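Local atomic coordinates of putative glycosidase ph117-related (Bacteroides thetaiotaomicron, PDB entry 5A7V), a protein that binds mannose sugars in a pocket and, as a member of glycoside hydrolase family GH130, probably cleaves beta-linked mannosides by hydrolysis or phosphorolysis. Residues Asn32-Pro35 against Asp36-Gly40; Ser260-Asp263 against Gly264-Ser268; Tyr354-Asp357 against Lys358-Tyr362; Ala373-Pro377 against Lys378-Ala382. One frame throughout, in Å; residues are numbered along the deposited sequence.

Overall arrangement
All four contacts are local turns, and they differ mainly in burial and chemistry. Interactions 1 and 4 are surface contacts, held by one or two turn bonds with proline packing added. Interactions 2 and 3 are partly buried: the first centres on a salt bridge and a guanidinium stack, the second on a hairpin with aromatic pairs. Interactions 3 and 4 belong to one three-stranded sheet, sharing the border between strands 358-365 and 369-375, with centres about 9 Å apart. Interaction 1 touches both through F39 and G40. Interaction 2 stands apart, its nearest atoms about 9 Å from those of interaction 1 and farther from the others.

Interaction 1 of 4, residues Asn32-Pro35 against Asp36-Gly40; sequences NVLP and DWAFG
The indole of W37 turns one face to P35 and A38. P35 CG stands above that face toward its rim, 3.6 Å from W37 CE2, while P35 CB approaches obliquely, 3.4 Å from W37 NE1. On the same face, more distant, is the methyl of A38. W37 CG sits between its own backbone N and carbonyl carbon (chi1 58°), which folds the indole back beneath the proline two residues earlier.

The backbone supplies the reason for this proximity. P35 to A38 form a type I beta turn, closed by a hydrogen bond from A38 N to P35 O of 3.2 Å. The bond is fairly straight at the hydrogen (163°). The turn also brings A38 CB to 4.0 Å from P35 CD, so the pyrrolidine meets two side chains of its own turn.

L34, just ahead of the turn, packs against the chain leaving it: its CD1 branch lies 3.7 Å from G40 C and 3.8 Å from F39 O, an apolar tip laid against main chain. G40 follows with a phi of 128°, a conformation eased by the lack of a side chain.

The segment lies in the long loop ahead of strand 60-62 and packs over later strands. W37 rests on Q310 and L312 of strand 306-314 and on V285 of strand 283-291, and Q310 NE2 donates to F39 O. F39 points inward against I278 and T280 of strand 270-280 and meets W359 of strand 358-365 in an edge-to-face ring pair, linking two sheets.

Interaction 2 of 4, residues Ser260-Asp263 against Gly264-Ser268; sequences SPRD and GHFDS
R262 lies flat on H265 and grips D267 side-on in the loop leading to strand 270-280: a type II beta turn from R262 to H265 brings the first two together, and the chain past it returns D267 to the arginine. The guanidinium and imidazole planes are only 9° apart with centres separated by 3.7 Å, a genuine parallel stack in which H265 CG sits over the middle of the guanidinium.

The carboxylate of D267 is turned almost perpendicular to that guanidinium, at 89°, and meets its edge. One oxygen does the work: D267 OD1 accepts from R262 NE at 2.8 Å and from R262 NH2 at 3.0 Å, on its syn side and somewhat out of the carboxylate plane, yet within the plane of the arginine. R262 CG lies between backbone N and carbonyl carbon (chi1 57°), and from there the chain runs extended to NE, carrying the guanidinium across the turn. The main chain repeats the pairing, for R262 N donates to D267 O at 3.0 Å.

Outside partners fix the remaining polar ends. D326 takes R262 NH1 through its carboxylate and H265 ND1 through its backbone O, while D267 OD2 bonds to Y288 OH and R324. With two arginines beside it, D267 is probably ionised. D263 OD2 has its salt bridge with R296.

S268 OG donates to H265 O at 2.7 Å, a local bond within 264-268. One water donates to both D263 OD1 and S268 O, each at 2.9 Å.

Interaction 3 of 4, residues Tyr354-Asp357 against Lys358-Tyr362; sequences YYKD and KWYLY
Y355 and K358 satisfy each other's backbone: Y355 N donates to K358 O at 2.9 Å, straight at the hydrogen (167°), and K358 N returns a bond to Y355 O, also 2.9 Å. K356 O, within the turn, is met by the side chain of K358, whose NZ lies 3.0 Å from K356 O. A bend at the last torsion of K358 (chi4 74°) curls the ammonium back over the turn to make that bond.

These pairs define a beta hairpin with a type I' turn from Y355 to K358, both inner residues taking positive phi. It joins strands 347-355 and 358-365 of a three-stranded antiparallel sheet, consistent with a blade of the five-bladed beta-propeller of GH130 enzymes.

The polar ends of the hairpin find acceptors in the loops of the neighbouring sheet, beside strands 107-114 and 87-95: Y355 OH has S115 O and G86 O as acceptors, which must share its one proton or take it in turn, and K356 NZ also reaches S115 O. Aromatic pairs border the bonds. On the Y354 face of the sheet, Y354 CB stands over the six-membered ring of W359, 3.7 Å from its centroid. On the Y355 side, the Y355 ring turns its edge to the face of Y360, planes 72° apart. Y360 CE1 lies 3.3 Å from Y355 O, which sits in the plane of the Y360 ring.

Interaction 4 of 4, residues Ala373-Pro377 against Lys378-Ala382; sequences AIYNP and KKPAA
A type I beta turn from N376 to K379 ends strand 369-375, and K379 N closes it by donating to N376 O at 2.9 Å. The side chain of N376 adds a second grip: N376 OD1 accepts from K378 N at 3.0 Å, with an angle of 140° at the hydrogen. This is an Asx turn superposed on the beta turn. It is possible because CG lies trans to the asparagine's backbone N (chi1 -178°), pointing the amide forward over the following residues. N376 and K379 then run side by side, N376 ND2 being 3.7 Å from K379 CB.

In the fold, the turn carries the chain off the outer strand of the three-stranded sheet, whose Y375 O receives the backbone N of W359. K378 NZ faces D357 OD2 in a long, weak ion pair.

One proline, P377, sits inside the turn and another, P380, directly follows it. P380 CG packs 3.4 Å from P377 O, and P380 CB meets the ring edge of Y375 at its CE1, 4.1 Å away. A water accepts from N376 N and A381 N, both at 2.9 Å, and donates weakly to I374 O, bridging the strand end to the departing chain. A381 is also backbone-bonded to G41.

Interaction 1 of 4, residues Asn32-Pro35 against Asp36-Gly40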
loop_
_atom_site.group_PDB
_atom_site.type_symbol
_atom_site.label_atom_id
_atom_site.label_comp_id
_atom_site.label_asym_id
_atom_site.label_seq_id
_atom_site.Cartn_x
_atom_site.Cartn_y
_atom_site.Cartn_z
ATOM N N ASN A 32 4.085 23.552 2.503
ATOM C CA ASN A 32 3.692 22.637 1.426
ATOM C C ASN A 32 2.169 22.622 1.369
ATOM O O ASN A 32 1.520 21.757 1.956
ATOM C CB ASN A 32 4.254 21.270 1.725
ATOM C CG ASN A 32 3.890 20.210 0.684
ATOM O OD1 ASN A 32 3.473 20.495 -0.448
ATOM N ND2 ASN A 32 4.140 18.986 1.044
ATOM N N VAL A 33 1.596 23.564 0.642
ATOM C CA VAL A 33 0.129 23.760 0.648
ATOM C C VAL A 33 -0.550 22.724 -0.241
ATOM O O VAL A 33 -0.067 22.423 -1.322
ATOM C CB VAL A 33 -0.238 25.161 0.161
ATOM C CG1 VAL A 33 -1.747 25.368 0.109
ATOM C CG2 VAL A 33 0.442 26.253 1.006
ATOM N N LEU A 34 -1.646 22.152 0.262
ATOM C CA LEU A 34 -2.427 21.142 -0.464
ATOM C C LEU A 34 -3.591 21.751 -1.207
ATOM O O LEU A 34 -4.191 22.706 -0.722
ATOM C CB LEU A 34 -2.932 20.083 0.505
ATOM C CG LEU A 34 -1.909 19.238 1.262
ATOM C CD1 LEU A 34 -2.587 18.363 2.331
ATOM C CD2 LEU A 34 -1.105 18.423 0.269
ATOM N N PRO A 35 -3.949 21.179 -2.373
ATOM C CA PRO A 35 -5.242 21.586 -2.973
ATOM C C PRO A 35 -6.417 21.097 -2.101
ATOM O O PRO A 35 -6.242 20.184 -1.245
ATOM C CB PRO A 35 -5.224 20.907 -4.324
ATOM C CG PRO A 35 -4.214 19.851 -4.251
ATOM C CD PRO A 35 -3.311 20.068 -3.092
ATOM N N ASP A 36 -7.595 21.685 -2.342
ATOM C CA ASP A 36 -8.787 21.408 -1.525
ATOM C C ASP A 36 -9.224 19.929 -1.545
ATOM O O ASP A 36 -9.890 19.464 -0.612
ATOM C CB ASP A 36 -9.912 22.325 -2.007
ATOM C CG ASP A 36 -11.153 22.288 -1.129
ATOM O OD1 ASP A 36 -11.055 22.401 0.107
ATOM O OD2 ASP A 36 -12.256 22.171 -1.710
ATOM N N TRP A 37 -8.896 19.219 -2.620
ATOM C CA TRP A 37 -9.355 17.817 -2.825
ATOM C C TRP A 37 -8.505 16.766 -2.132
ATOM O O TRP A 37 -8.881 15.613 -2.029
ATOM C CB TRP A 37 -9.466 17.504 -4.323
ATOM C CG TRP A 37 -8.202 17.685 -5.102
ATOM C CD1 TRP A 37 -7.863 18.775 -5.846
ATOM C CD2 TRP A 37 -7.098 16.761 -5.206
ATOM N NE1 TRP A 37 -6.625 18.590 -6.426
ATOM C CE2 TRP A 37 -6.118 17.374 -6.035
ATOM C CE3 TRP A 37 -6.860 15.483 -4.721
ATOM C CZ2 TRP A 37 -4.923 16.734 -6.352
ATOM C CZ3 TRP A 37 -5.690 14.843 -5.062
ATOM C CH2 TRP A 37 -4.702 15.489 -5.849
ATOM N N ALA A 38 -7.292 17.176 -1.699
ATOM C CA ALA A 38 -6.312 16.229 -1.187
ATOM C C ALA A 38 -6.452 15.950 0.310
ATOM O O ALA A 38 -6.791 16.817 1.104
ATOM C CB ALA A 38 -4.900 16.753 -1.458
ATOM N N PHE A 39 -6.189 14.712 0.672
ATOM C CA PHE A 39 -6.165 14.323 2.097
ATOM C C PHE A 39 -4.908 14.841 2.791
ATOM O O PHE A 39 -3.818 14.762 2.252
ATOM C CB PHE A 39 -6.205 12.773 2.254
ATOM C CG PHE A 39 -7.488 12.151 1.793
ATOM C CD1 PHE A 39 -7.708 11.910 0.456
ATOM C CD2 PHE A 39 -8.484 11.794 2.692
ATOM C CE1 PHE A 39 -8.924 11.350 0.025
ATOM C CE2 PHE A 39 -9.692 11.255 2.255
ATOM C CZ PHE A 39 -9.900 11.049 0.919
ATOM N N GLY A 40 -5.077 15.289 4.043
ATOM C CA GLY A 40 -3.924 15.666 4.852
ATOM C C GLY A 40 -4.027 17.034 5.459
ATOM O O GLY A 40 -4.989 17.766 5.220
#

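Interaction 2 of 4, residues Ser260-Asp263 against Gly264-Ser268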
loop_
_atom_site.group_PDB
_atom_site.type_symbol
_atom_site.label_atom_id
_atom_site.label_comp_id
_atom_site.label_asym_id
_atom_site.label_seq_id
_atom_site.Cartn_x
_atom_site.Cartn_y
_atom_site.Cartn_z
ATOM N N SER A 260 2.008 8.315 -15.582
ATOM C CA SER A 260 3.328 7.749 -15.488
ATOM C C SER A 260 4.258 8.667 -14.678
ATOM O O SER A 260 3.923 9.831 -14.411
ATOM C CB SER A 260 3.895 7.640 -16.915
ATOM O OG SER A 260 3.139 6.684 -17.672
ATOM N N PRO A 261 5.422 8.138 -14.310
ATOM C CA PRO A 261 6.459 9.027 -13.749
ATOM C C PRO A 261 6.774 10.184 -14.686
ATOM O O PRO A 261 6.582 10.091 -15.898
ATOM C CB PRO A 261 7.665 8.112 -13.554
ATOM C CG PRO A 261 7.088 6.727 -13.492
ATOM C CD PRO A 261 5.904 6.748 -14.418
ATOM N N ARG A 262 7.258 11.266 -14.095
ATOM C CA ARG A 262 7.524 12.502 -14.830
ATOM C C ARG A 262 8.864 13.096 -14.429
ATOM O O ARG A 262 9.318 12.963 -13.289
ATOM C CB ARG A 262 6.424 13.526 -14.605
ATOM C CG ARG A 262 6.225 13.835 -13.164
ATOM C CD ARG A 262 5.091 14.782 -12.836
ATOM N NE ARG A 262 4.856 14.708 -11.420
ATOM C CZ ARG A 262 4.186 15.560 -10.683
ATOM N NH1 ARG A 262 3.586 16.610 -11.236
ATOM N NH2 ARG A 262 4.163 15.364 -9.372
ATOM N N ASP A 263 9.495 13.800 -15.355
ATOM C CA ASP A 263 10.778 14.443 -15.077
ATOM C C ASP A 263 10.569 15.603 -14.092
ATOM O O ASP A 263 9.572 16.352 -14.146
ATOM C CB ASP A 263 11.378 15.000 -16.339
ATOM C CG ASP A 263 11.924 13.969 -17.304
ATOM O OD1 ASP A 263 11.924 12.744 -16.986
ATOM O OD2 ASP A 263 12.418 14.406 -18.412
ATOM N N GLY A 264 11.570 15.818 -13.231
ATOM C CA GLY A 264 11.588 17.004 -12.401
ATOM C C GLY A 264 10.900 16.978 -11.066
ATOM O O GLY A 264 10.958 17.926 -10.316
ATOM N N HIS A 265 10.181 15.870 -10.813
ATOM C CA HIS A 265 9.393 15.715 -9.603
ATOM C C HIS A 265 9.813 14.462 -8.813
ATOM O O HIS A 265 10.531 13.605 -9.311
ATOM C CB HIS A 265 7.872 15.676 -9.921
ATOM C CG HIS A 265 7.363 16.942 -10.520
ATOM N ND1 HIS A 265 6.723 17.918 -9.794
ATOM C CD2 HIS A 265 7.441 17.406 -11.798
ATOM C CE1 HIS A 265 6.415 18.934 -10.607
ATOM N NE2 HIS A 265 6.854 18.647 -11.824
ATOM N N PHE A 266 9.298 14.392 -7.585
ATOM C CA PHE A 266 9.569 13.258 -6.697
ATOM C C PHE A 266 9.119 11.901 -7.278
ATOM O O PHE A 266 9.667 10.855 -6.915
ATOM C CB PHE A 266 8.945 13.475 -5.322
ATOM C CG PHE A 266 7.428 13.303 -5.340
ATOM C CD1 PHE A 266 6.577 14.309 -5.821
ATOM C CD2 PHE A 266 6.837 12.119 -4.861
ATOM C CE1 PHE A 266 5.202 14.141 -5.884
ATOM C CE2 PHE A 266 5.458 11.933 -4.918
ATOM C CZ PHE A 266 4.656 12.929 -5.429
ATOM N N ASP A 267 8.086 11.940 -8.132
ATOM C CA ASP A 267 7.506 10.716 -8.702
ATOM C C ASP A 267 8.004 10.564 -10.146
ATOM O O ASP A 267 7.272 10.691 -11.130
ATOM C CB ASP A 267 6.002 10.688 -8.607
ATOM C CG ASP A 267 5.292 11.855 -9.284
ATOM O OD1 ASP A 267 5.881 12.958 -9.451
ATOM O OD2 ASP A 267 4.068 11.681 -9.592
ATOM N N SER A 268 9.323 10.311 -10.240
ATOM C CA SER A 268 10.084 10.407 -11.475
ATOM C C SER A 268 10.648 9.088 -11.987
ATOM O O SER A 268 11.059 9.011 -13.147
ATOM C CB SER A 268 11.174 11.476 -11.331
ATOM O OG SER A 268 11.827 11.328 -10.086
HETATM O O HOH W 1 10.697 10.578 -15.518
#

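Interaction 3 of 4, residues Tyr354-Asp357 against Lys358-Tyr362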
loop_
_atom_site.group_PDB
_atom_site.type_symbol
_atom_site.label_atom_id
_atom_site.label_comp_id
_atom_site.label_asym_id
_atom_site.label_seq_id
_atom_site.Cartn_x
_atom_site.Cartn_y
_atom_site.Cartn_z
ATOM N N TYR A 354 -10.773 4.877 8.190
ATOM C CA TYR A 354 -11.614 5.967 8.665
ATOM C C TYR A 354 -12.197 5.480 9.981
ATOM O O TYR A 354 -12.993 4.518 9.983
ATOM C CB TYR A 354 -12.703 6.320 7.636
ATOM C CG TYR A 354 -13.501 7.534 8.035
ATOM C CD1 TYR A 354 -12.891 8.769 8.228
ATOM C CD2 TYR A 354 -14.882 7.470 8.207
ATOM C CE1 TYR A 354 -13.616 9.890 8.594
ATOM C CE2 TYR A 354 -15.626 8.581 8.583
ATOM C CZ TYR A 354 -14.998 9.796 8.787
ATOM O OH TYR A 354 -15.747 10.861 9.174
ATOM N N TYR A 355 -11.793 6.091 11.076
ATOM C CA TYR A 355 -12.051 5.583 12.411
ATOM C C TYR A 355 -12.148 6.738 13.372
ATOM O O TYR A 355 -11.314 7.649 13.301
ATOM C CB TYR A 355 -10.915 4.647 12.821
ATOM C CG TYR A 355 -11.055 3.918 14.151
ATOM C CD1 TYR A 355 -12.012 2.948 14.319
ATOM C CD2 TYR A 355 -10.162 4.131 15.188
ATOM C CE1 TYR A 355 -12.118 2.228 15.506
ATOM C CE2 TYR A 355 -10.226 3.391 16.359
ATOM C CZ TYR A 355 -11.218 2.454 16.525
ATOM O OH TYR A 355 -11.281 1.737 17.680
ATOM N N LYS A 356 -13.156 6.752 14.248
ATOM C CA LYS A 356 -13.324 7.891 15.161
ATOM C C LYS A 356 -13.329 9.250 14.426
ATOM O O LYS A 356 -12.802 10.256 14.919
ATOM C CB LYS A 356 -12.269 7.848 16.278
ATOM C CG LYS A 356 -12.379 6.585 17.103
ATOM C CD LYS A 356 -11.393 6.598 18.257
ATOM C CE LYS A 356 -11.614 5.404 19.176
ATOM N NZ LYS A 356 -10.658 5.380 20.339
ATOM N N ASP A 357 -13.911 9.254 13.223
ATOM C CA ASP A 357 -14.024 10.454 12.372
ATOM C C ASP A 357 -12.682 11.030 11.903
ATOM O O ASP A 357 -12.651 12.193 11.490
ATOM C CB ASP A 357 -14.923 11.518 13.022
ATOM C CG ASP A 357 -16.361 11.073 13.183
ATOM O OD1 ASP A 357 -16.810 10.056 12.644
ATOM O OD2 ASP A 357 -17.080 11.819 13.828
ATOM N N LYS A 358 -11.653 10.191 11.904
ATOM C CA LYS A 358 -10.335 10.616 11.420
ATOM C C LYS A 358 -9.793 9.577 10.462
ATOM O O LYS A 358 -10.238 8.415 10.418
ATOM C CB LYS A 358 -9.372 10.817 12.610
ATOM C CG LYS A 358 -9.862 11.849 13.610
ATOM C CD LYS A 358 -8.985 12.011 14.828
ATOM C CE LYS A 358 -9.773 12.592 15.967
ATOM N NZ LYS A 358 -10.716 11.558 16.566
ATOM N N TRP A 359 -8.781 9.950 9.689
ATOM C CA TRP A 359 -8.120 9.057 8.788
ATOM C C TRP A 359 -6.773 8.616 9.337
ATOM O O TRP A 359 -5.835 9.440 9.481
ATOM C CB TRP A 359 -7.923 9.687 7.420
ATOM C CG TRP A 359 -9.207 9.806 6.597
ATOM C CD1 TRP A 359 -9.974 10.923 6.369
ATOM C CD2 TRP A 359 -9.829 8.726 5.866
ATOM N NE1 TRP A 359 -11.023 10.592 5.531
ATOM C CE2 TRP A 359 -10.942 9.262 5.193
ATOM C CE3 TRP A 359 -9.497 7.382 5.661
ATOM C CZ2 TRP A 359 -11.730 8.489 4.334
ATOM C CZ3 TRP A 359 -10.293 6.608 4.844
ATOM C CH2 TRP A 359 -11.411 7.162 4.189
ATOM N N TYR A 360 -6.624 7.325 9.612
ATOM C CA TYR A 360 -5.404 6.704 10.111
ATOM C C TYR A 360 -4.658 6.075 8.948
ATOM O O TYR A 360 -5.192 5.230 8.252
ATOM C CB TYR A 360 -5.729 5.644 11.167
ATOM C CG TYR A 360 -6.273 6.205 12.460
ATOM C CD1 TYR A 360 -7.569 6.700 12.557
ATOM C CD2 TYR A 360 -5.520 6.203 13.625
ATOM C CE1 TYR A 360 -8.040 7.241 13.753
ATOM C CE2 TYR A 360 -6.018 6.699 14.815
ATOM C CZ TYR A 360 -7.276 7.227 14.883
ATOM O OH TYR A 360 -7.771 7.743 16.090
ATOM N N LEU A 361 -3.422 6.543 8.708
ATOM C CA LEU A 361 -2.557 6.093 7.611
ATOM C C LEU A 361 -1.485 5.176 8.149
ATOM O O LEU A 361 -0.837 5.538 9.157
ATOM C CB LEU A 361 -1.918 7.342 6.992
ATOM C CG LEU A 361 -1.013 7.123 5.777
ATOM C CD1 LEU A 361 -1.760 6.634 4.568
ATOM C CD2 LEU A 361 -0.306 8.426 5.480
ATOM N N TYR A 362 -1.274 4.046 7.490
ATOM C CA TYR A 362 -0.265 3.047 7.880
ATOM C C TYR A 362 0.693 2.843 6.726
ATOM O O TYR A 362 0.269 2.733 5.564
ATOM C CB TYR A 362 -0.932 1.706 8.306
ATOM C CG TYR A 362 -1.716 1.913 9.596
ATOM C CD1 TYR A 362 -1.097 1.807 10.810
ATOM C CD2 TYR A 362 -3.073 2.234 9.584
ATOM C CE1 TYR A 362 -1.765 2.068 12.001
ATOM C CE2 TYR A 362 -3.733 2.523 10.760
ATOM C CZ TYR A 362 -3.083 2.455 11.972
ATOM O OH TYR A 362 -3.755 2.791 13.130
#

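Interaction 4 of 4, residues Ala373-Pro377 against Lys378-Ala382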
loop_
_atom_site.group_PDB
_atom_site.type_symbol
_atom_site.label_atom_id
_atom_site.label_comp_id
_atom_site.label_asym_id
_atom_site.label_seq_id
_atom_site.Cartn_x
_atom_site.Cartn_y
_atom_site.Cartn_z
ATOM N N ALA A 373 0.226 7.679 10.922
ATOM C CA ALA A 373 -0.018 9.126 11.068
ATOM C C ALA A 373 -1.533 9.387 10.902
ATOM O O ALA A 373 -2.240 8.535 10.312
ATOM C CB ALA A 373 0.799 9.912 10.032
ATOM N N ILE A 374 -2.019 10.503 11.429
ATOM C CA ILE A 374 -3.470 10.787 11.485
ATOM C C ILE A 374 -3.776 12.096 10.769
ATOM O O ILE A 374 -3.178 13.141 11.082
ATOM C CB ILE A 374 -3.994 10.863 12.933
ATOM C CG1 ILE A 374 -3.638 9.618 13.735
ATOM C CG2 ILE A 374 -5.519 11.105 12.928
ATOM C CD1 ILE A 374 -3.971 9.706 15.214
ATOM N N TYR A 375 -4.739 12.059 9.843
ATOM C CA TYR A 375 -5.353 13.246 9.252
ATOM C C TYR A 375 -6.706 13.419 9.934
ATOM O O TYR A 375 -7.604 12.553 9.804
ATOM C CB TYR A 375 -5.509 13.095 7.739
ATOM C CG TYR A 375 -6.485 14.035 7.081
ATOM C CD1 TYR A 375 -6.474 15.399 7.345
ATOM C CD2 TYR A 375 -7.445 13.541 6.175
ATOM C CE1 TYR A 375 -7.380 16.246 6.717
ATOM C CE2 TYR A 375 -8.334 14.386 5.561
ATOM C CZ TYR A 375 -8.344 15.715 5.831
ATOM O OH TYR A 375 -9.222 16.515 5.172
ATOM N N ASN A 376 -6.884 14.502 10.671
ATOM C CA ASN A 376 -8.138 14.821 11.329
ATOM C C ASN A 376 -8.830 15.930 10.519
ATOM O O ASN A 376 -8.433 17.094 10.591
ATOM C CB ASN A 376 -7.909 15.298 12.768
ATOM C CG ASN A 376 -9.204 15.596 13.487
ATOM O OD1 ASN A 376 -10.281 15.569 12.874
ATOM N ND2 ASN A 376 -9.110 15.891 14.764
ATOM N N PRO A 377 -9.887 15.597 9.749
ATOM C CA PRO A 377 -10.551 16.656 8.961
ATOM C C PRO A 377 -11.048 17.858 9.797
ATOM O O PRO A 377 -11.137 18.958 9.289
ATOM C CB PRO A 377 -11.721 15.897 8.306
ATOM C CG PRO A 377 -11.276 14.475 8.254
ATOM C CD PRO A 377 -10.484 14.255 9.512
ATOM N N LYS A 378 -11.396 17.630 11.066
ATOM C CA LYS A 378 -11.862 18.669 11.974
ATOM C C LYS A 378 -10.727 19.561 12.467
ATOM O O LYS A 378 -10.965 20.689 12.897
ATOM C CB LYS A 378 -12.596 18.034 13.171
ATOM C CG LYS A 378 -13.924 17.367 12.724
ATOM C CD LYS A 378 -14.699 16.805 13.919
ATOM C CE LYS A 378 -15.788 15.807 13.521
ATOM N NZ LYS A 378 -16.659 15.470 14.702
ATOM N N LYS A 379 -9.493 19.039 12.407
ATOM C CA LYS A 379 -8.308 19.780 12.924
ATOM C C LYS A 379 -7.098 19.430 12.033
ATOM O O LYS A 379 -6.154 18.759 12.466
ATOM C CB LYS A 379 -8.035 19.444 14.383
ATOM C CG LYS A 379 -9.196 19.718 15.342
ATOM C CD LYS A 379 -8.801 19.497 16.813
ATOM C CE LYS A 379 -9.979 19.724 17.740
ATOM N NZ LYS A 379 -9.563 19.456 19.140
ATOM N N PRO A 380 -7.118 19.874 10.764
ATOM C CA PRO A 380 -6.082 19.341 9.859
ATOM C C PRO A 380 -4.677 19.831 10.154
ATOM O O PRO A 380 -4.453 21.027 10.372
ATOM C CB PRO A 380 -6.525 19.835 8.470
ATOM C CG PRO A 380 -7.958 20.099 8.597
ATOM C CD PRO A 380 -8.136 20.605 9.993
ATOM N N ALA A 381 -3.733 18.902 10.137
ATOM C CA ALA A 381 -2.310 19.268 10.259
ATOM C C ALA A 381 -1.792 19.736 8.913
ATOM O O ALA A 381 -2.428 19.630 7.854
ATOM C CB ALA A 381 -1.537 18.067 10.764
ATOM N N ALA A 382 -0.604 20.301 8.963
ATOM C CA ALA A 382 0.137 20.596 7.738
ATOM C C ALA A 382 0.637 19.319 7.087
ATOM O O ALA A 382 0.864 18.313 7.747
ATOM C CB ALA A 382 1.341 21.497 8.057
HETATM O O HOH W 2 -4.472 16.171 10.825
#